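Oxidoreductase (PDB 1ZH8) probably catalyses NADP-dependent oxidation or reduction of an alcohol/carbonyl pair, as a Rossmann-fold dehydrogenase of the GFO/IDH/MocA family. Local coordinates at residues 224-236 and 245-257. Numbering follows the deposited sequence.
With NA (sodium ion), chain C; EDO (1,2-ethanediol), chain I; EDO (1,2-ethanediol), chain F.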
ATOM      1  N   LEU A 224      -9.147  -8.972 -13.222  1.00 37.90           N
ATOM      2  CA  LEU A 224     -10.470  -8.823 -12.578  1.00 36.14           C
ATOM      3  C   LEU A 224     -11.622  -8.487 -13.535  1.00 35.80           C
ATOM      4  O   LEU A 224     -12.796  -8.651 -13.198  1.00 33.86           O
ATOM      5  CB  LEU A 224     -10.416  -7.733 -11.501  1.00 36.23           C
ATOM      6  CG  LEU A 224      -9.486  -7.845 -10.297  1.00 33.84           C
ATOM      7  CD1 LEU A 224      -9.514  -6.514  -9.586  1.00 32.65           C
ATOM      8  CD2 LEU A 224      -9.933  -9.000  -9.373  1.00 31.84           C
ATOM      9  N   SER A 225     -11.281  -7.970 -14.708  1.00 36.99           N
ATOM     10  CA  SER A 225     -12.276  -7.647 -15.713  1.00 39.61           C
ATOM     11  C   SER A 225     -12.088  -8.486 -16.978  1.00 38.57           C
ATOM     12  O   SER A 225     -10.999  -8.498 -17.546  1.00 37.60           O
ATOM     13  CB  SER A 225     -12.221  -6.160 -16.071  1.00 39.25           C
ATOM     14  OG  SER A 225     -13.158  -5.883 -17.102  1.00 46.33           O
ATOM     15  N   PRO A 226     -13.154  -9.167 -17.430  1.00 38.55           N
ATOM     16  CA  PRO A 226     -13.092  -9.892 -18.712  1.00 39.40           C
ATOM     17  C   PRO A 226     -13.101  -8.913 -19.881  1.00 41.14           C
ATOM     18  O   PRO A 226     -12.942  -9.305 -21.041  1.00 40.88           O
ATOM     19  CB  PRO A 226     -14.371 -10.740 -18.724  1.00 37.84           C
ATOM     20  CG  PRO A 226     -15.306 -10.097 -17.721  1.00 38.59           C
ATOM     21  CD  PRO A 226     -14.464  -9.287 -16.756  1.00 38.18           C
ATOM     22  N   LEU A 227     -13.285  -7.635 -19.568  1.00 41.25           N
ATOM     23  CA  LEU A 227     -13.371  -6.628 -20.593  1.00 40.75           C
ATOM     24  C   LEU A 227     -11.983  -6.164 -20.993  1.00 40.89           C
ATOM     25  O   LEU A 227     -11.760  -5.752 -22.126  1.00 40.03           O
ATOM     26  CB  LEU A 227     -14.226  -5.471 -20.094  1.00 41.87           C
ATOM     27  CG  LEU A 227     -14.382  -4.243 -20.990  1.00 49.90           C
ATOM     28  CD1 LEU A 227     -15.129  -4.562 -22.317  1.00 54.56           C
ATOM     29  CD2 LEU A 227     -15.085  -3.152 -20.189  1.00 53.29           C
ATOM     30  N   LEU A 228     -11.041  -6.244 -20.059  1.00 42.35           N
ATOM     31  CA  LEU A 228      -9.690  -5.734 -20.295  1.00 42.79           C
ATOM     32  C   LEU A 228      -8.741  -6.896 -20.513  1.00 43.36           C
ATOM     33  O   LEU A 228      -8.613  -7.770 -19.647  1.00 42.65           O
ATOM     34  CB  LEU A 228      -9.210  -4.855 -19.139  1.00 40.61           C
ATOM     35  CG  LEU A 228     -10.154  -3.798 -18.557  1.00 44.35           C
ATOM     36  CD1 LEU A 228      -9.456  -3.014 -17.462  1.00 46.38           C
ATOM     37  CD2 LEU A 228     -10.653  -2.857 -19.611  1.00 44.79           C
ATOM     38  N   GLY A 229      -8.087  -6.907 -21.674  1.00 43.57           N
ATOM     39  CA  GLY A 229      -7.232  -8.014 -22.045  1.00 43.04           C
ATOM     40  C   GLY A 229      -6.046  -8.070 -21.113  1.00 42.83           C
ATOM     41  O   GLY A 229      -5.345  -7.062 -20.942  1.00 40.90           O
ATOM     42  N   GLY A 230      -5.843  -9.242 -20.504  1.00 41.93           N
ATOM     43  CA  GLY A 230      -4.701  -9.475 -19.628  1.00 42.98           C
ATOM     44  C   GLY A 230      -5.000  -9.005 -18.218  1.00 44.58           C
ATOM     45  O   GLY A 230      -6.176  -8.864 -17.825  1.00 47.29           O
HETATM   46  N   MSE A 231      -3.949  -8.779 -17.430  0.50 43.66           N
HETATM   47  CA  MSE A 231      -4.121  -8.356 -16.031  0.50 42.40           C
HETATM   48  C   MSE A 231      -4.546  -6.881 -15.991  0.50 40.96           C
HETATM   49  O   MSE A 231      -4.318  -6.133 -16.949  0.50 41.82           O
HETATM   50  CB  MSE A 231      -2.850  -8.610 -15.204  0.50 41.79           C
HETATM   51  CG  MSE A 231      -2.352 -10.068 -15.184  0.50 43.39           C
HETATM   52 SE   MSE A 231      -3.081 -11.254 -13.779  0.50 60.88          SE
HETATM   53  CE  MSE A 231      -2.092 -12.901 -14.220  0.50 53.53           C
ATOM     54  N   ASP A 232      -5.196  -6.473 -14.908  1.00 39.06           N
ATOM     55  CA  ASP A 232      -5.772  -5.136 -14.825  1.00 36.24           C
ATOM     56  C   ASP A 232      -5.787  -4.585 -13.402  1.00 33.69           C
ATOM     57  O   ASP A 232      -6.251  -3.479 -13.169  1.00 32.69           O
ATOM     58  CB  ASP A 232      -7.180  -5.146 -15.435  1.00 35.86           C
ATOM     59  CG  ASP A 232      -8.071  -6.226 -14.842  1.00 35.52           C
ATOM     60  OD1 ASP A 232      -8.157  -6.334 -13.605  1.00 43.54           O
ATOM     61  OD2 ASP A 232      -8.711  -6.963 -15.612  1.00 41.97           O
ATOM     62  N   PHE A 233      -5.278  -5.372 -12.463  1.00 31.60           N
ATOM     63  CA  PHE A 233      -5.136  -4.943 -11.088  1.00 32.30           C
ATOM     64  C   PHE A 233      -3.734  -5.250 -10.585  1.00 33.34           C
ATOM     65  O   PHE A 233      -3.183  -6.306 -10.857  1.00 35.33           O
ATOM     66  CB  PHE A 233      -6.187  -5.596 -10.197  1.00 29.69           C
ATOM     67  CG  PHE A 233      -6.037  -5.251  -8.740  1.00 34.79           C
ATOM     68  CD1 PHE A 233      -5.212  -6.011  -7.908  1.00 36.51           C
ATOM     69  CD2 PHE A 233      -6.690  -4.160  -8.205  1.00 30.49           C
ATOM     70  CE1 PHE A 233      -5.058  -5.696  -6.577  1.00 35.75           C
ATOM     71  CE2 PHE A 233      -6.535  -3.833  -6.860  1.00 37.08           C
ATOM     72  CZ  PHE A 233      -5.718  -4.603  -6.047  1.00 38.51           C
ATOM     73  N   LEU A 234      -3.145  -4.318  -9.854  1.00 33.36           N
ATOM     74  CA  LEU A 234      -1.807  -4.530  -9.328  1.00 32.03           C
ATOM     75  C   LEU A 234      -1.695  -3.833  -7.976  1.00 31.73           C
ATOM     76  O   LEU A 234      -2.128  -2.693  -7.838  1.00 32.51           O
ATOM     77  CB  LEU A 234      -0.777  -3.987 -10.308  1.00 31.57           C
ATOM     78  CG  LEU A 234       0.668  -4.026  -9.820  1.00 35.79           C
ATOM     79  CD1 LEU A 234       1.051  -5.494  -9.697  1.00 44.82           C
ATOM     80  CD2 LEU A 234       1.610  -3.311 -10.758  1.00 29.88           C
ATOM     81  N   SER A 235      -1.164  -4.528  -6.972  1.00 31.66           N
ATOM     82  CA  SER A 235      -0.772  -3.887  -5.709  1.00 31.33           C
ATOM     83  C   SER A 235       0.664  -4.270  -5.359  1.00 33.18           C
ATOM     84  O   SER A 235       1.043  -5.454  -5.438  1.00 36.06           O
ATOM     85  CB  SER A 235      -1.716  -4.268  -4.580  1.00 31.68           C
ATOM     86  OG  SER A 235      -1.585  -3.369  -3.496  1.00 30.68           O
ATOM     87  N   SER A 236       1.456  -3.282  -4.958  1.00 32.82           N
ATOM     88  CA  SER A 236       2.891  -3.477  -4.782  1.00 33.63           C
ATOM     89  C   SER A 236       3.488  -2.689  -3.628  1.00 33.75           C
ATOM     90  O   SER A 236       3.022  -1.601  -3.301  1.00 32.61           O
ATOM     91  CB  SER A 236       3.619  -3.069  -6.060  1.00 33.71           C
ATOM     92  OG  SER A 236       3.486  -1.685  -6.265  1.00 32.74           O
ATOM     93  N   VAL A 245      10.197   3.989   1.119  1.00 30.85           N
ATOM     94  CA  VAL A 245       9.256   2.896   0.860  1.00 28.86           C
ATOM     95  C   VAL A 245       8.101   3.386  -0.009  1.00 30.36           C
ATOM     96  O   VAL A 245       7.552   4.487   0.203  1.00 28.85           O
ATOM     97  CB  VAL A 245       8.699   2.317   2.176  1.00 31.22           C
ATOM     98  CG1 VAL A 245       7.664   1.197   1.901  1.00 22.70           C
ATOM     99  CG2 VAL A 245       9.840   1.837   3.092  1.00 22.60           C
ATOM    100  N   GLY A 246       7.740   2.580  -0.998  1.00 31.72           N
ATOM    101  CA  GLY A 246       6.637   2.908  -1.879  1.00 30.55           C
ATOM    102  C   GLY A 246       5.520   1.894  -1.826  1.00 32.66           C
ATOM    103  O   GLY A 246       5.761   0.703  -1.593  1.00 35.41           O
ATOM    104  N   ASN A 247       4.292   2.375  -2.024  1.00 32.38           N
ATOM    105  CA  ASN A 247       3.125   1.533  -2.317  1.00 33.92           C
ATOM    106  C   ASN A 247       2.499   2.028  -3.607  1.00 33.56           C
ATOM    107  O   ASN A 247       2.180   3.205  -3.747  1.00 36.82           O
ATOM    108  CB  ASN A 247       2.050   1.608  -1.218  1.00 33.88           C
ATOM    109  CG  ASN A 247       2.432   0.876   0.065  1.00 43.22           C
ATOM    110  OD1 ASN A 247       3.578   0.436   0.247  1.00 49.48           O
ATOM    111  ND2 ASN A 247       1.461   0.741   0.973  1.00 41.67           N
ATOM    112  N   TYR A 248       2.289   1.139  -4.550  1.00 32.89           N
ATOM    113  CA  TYR A 248       1.659   1.534  -5.788  1.00 32.66           C
ATOM    114  C   TYR A 248       0.593   0.496  -6.058  1.00 33.01           C
ATOM    115  O   TYR A 248       0.924  -0.698  -6.186  1.00 32.84           O
ATOM    116  CB  TYR A 248       2.696   1.596  -6.916  1.00 31.62           C
ATOM    117  CG  TYR A 248       2.137   1.558  -8.329  1.00 33.82           C
ATOM    118  CD1 TYR A 248       1.389   2.621  -8.844  1.00 27.77           C
ATOM    119  CD2 TYR A 248       2.397   0.472  -9.162  1.00 35.69           C
ATOM    120  CE1 TYR A 248       0.898   2.579 -10.128  1.00 29.89           C
ATOM    121  CE2 TYR A 248       1.922   0.428 -10.474  1.00 28.27           C
ATOM    122  CZ  TYR A 248       1.169   1.481 -10.947  1.00 32.32           C
ATOM    123  OH  TYR A 248       0.700   1.441 -12.242  1.00 32.89           O
ATOM    124  N   THR A 249      -0.670   0.952  -6.093  1.00 29.94           N
ATOM    125  CA  THR A 249      -1.843   0.094  -6.333  1.00 30.00           C
ATOM    126  C   THR A 249      -2.709   0.701  -7.442  1.00 31.96           C
ATOM    127  O   THR A 249      -2.988   1.906  -7.434  1.00 30.70           O
ATOM    128  CB  THR A 249      -2.701  -0.049  -5.066  1.00 28.93           C
ATOM    129  OG1 THR A 249      -1.946  -0.715  -4.067  1.00 37.16           O
ATOM    130  CG2 THR A 249      -3.938  -0.847  -5.320  1.00 24.99           C
ATOM    131  N   ILE A 250      -3.126  -0.118  -8.404  1.00 31.43           N
ATOM    132  CA  ILE A 250      -3.974   0.375  -9.479  1.00 29.90           C
ATOM    133  C   ILE A 250      -4.960  -0.676  -9.934  1.00 29.83           C
ATOM    134  O   ILE A 250      -4.629  -1.861  -9.997  1.00 32.71           O
ATOM    135  CB  ILE A 250      -3.148   0.892 -10.673  1.00 30.66           C
ATOM    136  CG1 ILE A 250      -4.049   1.516 -11.763  1.00 26.28           C
ATOM    137  CG2 ILE A 250      -2.271  -0.222 -11.246  1.00 29.86           C
ATOM    138  CD1 ILE A 250      -3.271   2.374 -12.780  1.00 28.20           C
ATOM    139  N   SER A 251      -6.177  -0.231 -10.235  1.00 28.79           N
ATOM    140  CA  SER A 251      -7.178  -1.048 -10.910  1.00 26.54           C
ATOM    141  C   SER A 251      -7.568  -0.313 -12.161  1.00 26.28           C
ATOM    142  O   SER A 251      -7.981   0.828 -12.104  1.00 25.53           O
ATOM    143  CB  SER A 251      -8.414  -1.228 -10.050  1.00 24.61           C
ATOM    144  OG  SER A 251      -9.409  -1.942 -10.769  1.00 31.46           O
ATOM    145  N   TYR A 252      -7.423  -0.948 -13.307  1.00 27.89           N
ATOM    146  CA  TYR A 252      -7.873  -0.297 -14.516  1.00 27.61           C
ATOM    147  C   TYR A 252      -9.393  -0.357 -14.671  1.00 29.59           C
ATOM    148  O   TYR A 252      -9.954   0.430 -15.433  1.00 32.48           O
ATOM    149  CB  TYR A 252      -7.152  -0.864 -15.711  1.00 24.83           C
ATOM    150  CG  TYR A 252      -5.742  -0.361 -15.777  1.00 23.85           C
ATOM    151  CD1 TYR A 252      -4.735  -0.969 -15.034  1.00 25.65           C
ATOM    152  CD2 TYR A 252      -5.404   0.722 -16.589  1.00 24.55           C
ATOM    153  CE1 TYR A 252      -3.416  -0.503 -15.088  1.00 28.35           C
ATOM    154  CE2 TYR A 252      -4.110   1.201 -16.646  1.00 26.33           C
ATOM    155  CZ  TYR A 252      -3.117   0.585 -15.893  1.00 31.72           C
ATOM    156  OH  TYR A 252      -1.824   1.043 -15.953  1.00 29.89           O
ATOM    157  N   SER A 253     -10.067  -1.236 -13.926  1.00 28.91           N
ATOM    158  CA  SER A 253     -11.504  -1.462 -14.155  1.00 29.42           C
ATOM    159  C   SER A 253     -12.426  -0.890 -13.072  1.00 31.10           C
ATOM    160  O   SER A 253     -13.563  -0.552 -13.356  1.00 31.10           O
ATOM    161  CB  SER A 253     -11.763  -2.956 -14.380  0.50 29.03           C
ATOM    162  OG  SER A 253     -12.877  -3.422 -13.647  0.50 31.00           O
ATOM    163  N   LEU A 254     -11.928  -0.744 -11.848  1.00 33.47           N
ATOM    164  CA  LEU A 254     -12.746  -0.228 -10.748  1.00 34.18           C
ATOM    165  C   LEU A 254     -12.577   1.276 -10.494  1.00 36.37           C
ATOM    166  O   LEU A 254     -11.548   1.857 -10.840  1.00 36.10           O
ATOM    167  CB  LEU A 254     -12.472  -1.032  -9.475  1.00 34.16           C
ATOM    168  CG  LEU A 254     -12.740  -2.537  -9.599  1.00 35.68           C
ATOM    169  CD1 LEU A 254     -12.140  -3.277  -8.424  1.00 37.90           C
ATOM    170  CD2 LEU A 254     -14.232  -2.839  -9.732  1.00 31.38           C
ATOM    171  N   LYS A 255     -13.604   1.875  -9.882  1.00 40.39           N
ATOM    172  CA  LYS A 255     -13.711   3.315  -9.618  1.00 42.57           C
ATOM    173  C   LYS A 255     -13.254   3.710  -8.220  1.00 45.50           C
ATOM    174  O   LYS A 255     -13.392   2.949  -7.250  1.00 44.79           O
ATOM    175  CB  LYS A 255     -15.165   3.771  -9.771  1.00 41.67           C
ATOM    176  CG  LYS A 255     -15.584   4.168 -11.179  1.00 44.32           C
ATOM    177  CD  LYS A 255     -17.072   4.582 -11.218  1.00 54.17           C
ATOM    178  CE  LYS A 255     -17.516   4.947 -12.643  1.00 57.65           C
ATOM    179  NZ  LYS A 255     -18.777   5.759 -12.658  1.00 58.68           N
ATOM    180  N   GLY A 256     -12.735   4.930  -8.121  1.00 48.88           N
ATOM    181  CA  GLY A 256     -12.344   5.514  -6.835  1.00 50.63           C
ATOM    182  C   GLY A 256     -11.556   6.797  -7.043  1.00 52.54           C
ATOM    183  O   GLY A 256     -11.391   7.276  -8.185  1.00 51.58           O
ATOM    184  N   ASN A 257     -11.066   7.350  -5.935  1.00 53.23           N
ATOM    185  CA  ASN A 257     -10.231   8.551  -5.983  1.00 54.27           C
ATOM    186  C   ASN A 257      -8.714   8.271  -5.888  1.00 53.08           C
ATOM    187  O   ASN A 257      -8.224   7.687  -4.899  1.00 51.63           O
ATOM    188  CB  ASN A 257     -10.659   9.575  -4.914  1.00 55.43           C
ATOM    189  CG  ASN A 257     -12.136   9.966  -5.013  1.00 58.51           C
ATOM    190  OD1 ASN A 257     -12.878   9.875  -4.027  1.00 57.06           O
ATOM    191  ND2 ASN A 257     -12.561  10.406  -6.195  1.00 57.46           N
TER
HETATM  192 NA    NA C 329      -8.523  -8.506 -17.659  1.00 40.19          NA
HETATM  193  C1  EDO I 405     -10.314   6.524  -2.512  1.00 73.15           C
HETATM  194  O1  EDO I 405     -10.531   5.559  -3.551  1.00 67.16           O
HETATM  195  C2  EDO I 405     -11.580   7.355  -2.272  1.00 71.03           C
HETATM  196  O2  EDO I 405     -12.631   6.538  -1.745  1.00 61.71           O
HETATM  197  C1  EDO F 402     -17.078   0.060  -8.061  1.00 65.63           C
HETATM  198  O1  EDO F 402     -16.365   0.494  -9.234  1.00 63.79           O
HETATM  199  C2  EDO F 402     -16.148  -0.057  -6.849  1.00 57.93           C
HETATM  200  O2  EDO F 402     -15.382   1.144  -6.675  1.00 48.55           O
HETATM  201  O   HOH W   1      -9.224  -4.238 -12.466  1.00 41.09           O
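Leu234 and Ile250 form a hydrogen-bonded antiparallel pair, with Leu234 N to Ile250 O at 2.9 Å and Ile250 N to Leu234 O at 2.8 Å. They belong to the beta hairpin of strands 233-240 and 245-251 in the mixed sheet of the C-terminal domain, the short segment axes running at 169°. Beyond the regular ladder, Tyr252 N still donates to Asp232 O at 2.8 Å, with an N-H...O angle of 173°, extending the pairing to the edge of the sodium loop. There Asp232 OD2 binds sodium alongside the carbonyl oxygens of Ser225, Leu228 and Gly230, and Asp223 completes the site. A water linking Asp232 OD1 to Ser251 OG ties this loop to the second strand.

At the other end, Ser236 OG, set between its own backbone N and carbonyl carbon (chi1 66°), donates to Tyr248 O at 2.7 Å in the carbonyl plane, on a lone pair. The same oxygen receives only a weak bond from Ser236 N, so the hydroxyl supplies the firmer grip. With an alanine here, Tyr248 O would probably depend, within this pair, on that weak bond alone. Ser235 OG and Thr249 OG1 share a hydrogen bond of 2.7 Å on the face that meets the second subunit, where both hydroxyls also lie against the side-chain amide of Asn247 of the second subunit.

On the face bearing Leu234 and Tyr248, packed near helix 195-211, the side chains of Leu234 and Tyr248 cross at about a right angle, Leu234 CD2 lying 3.8 Å from Tyr248 CE2, while Tyr248 OH bonds to His203. Near the sodium loop, Leu228 CD1 rests 3.6 Å from Tyr252 CB, and Ser225 CB meets Ser253 CB at 3.7 Å.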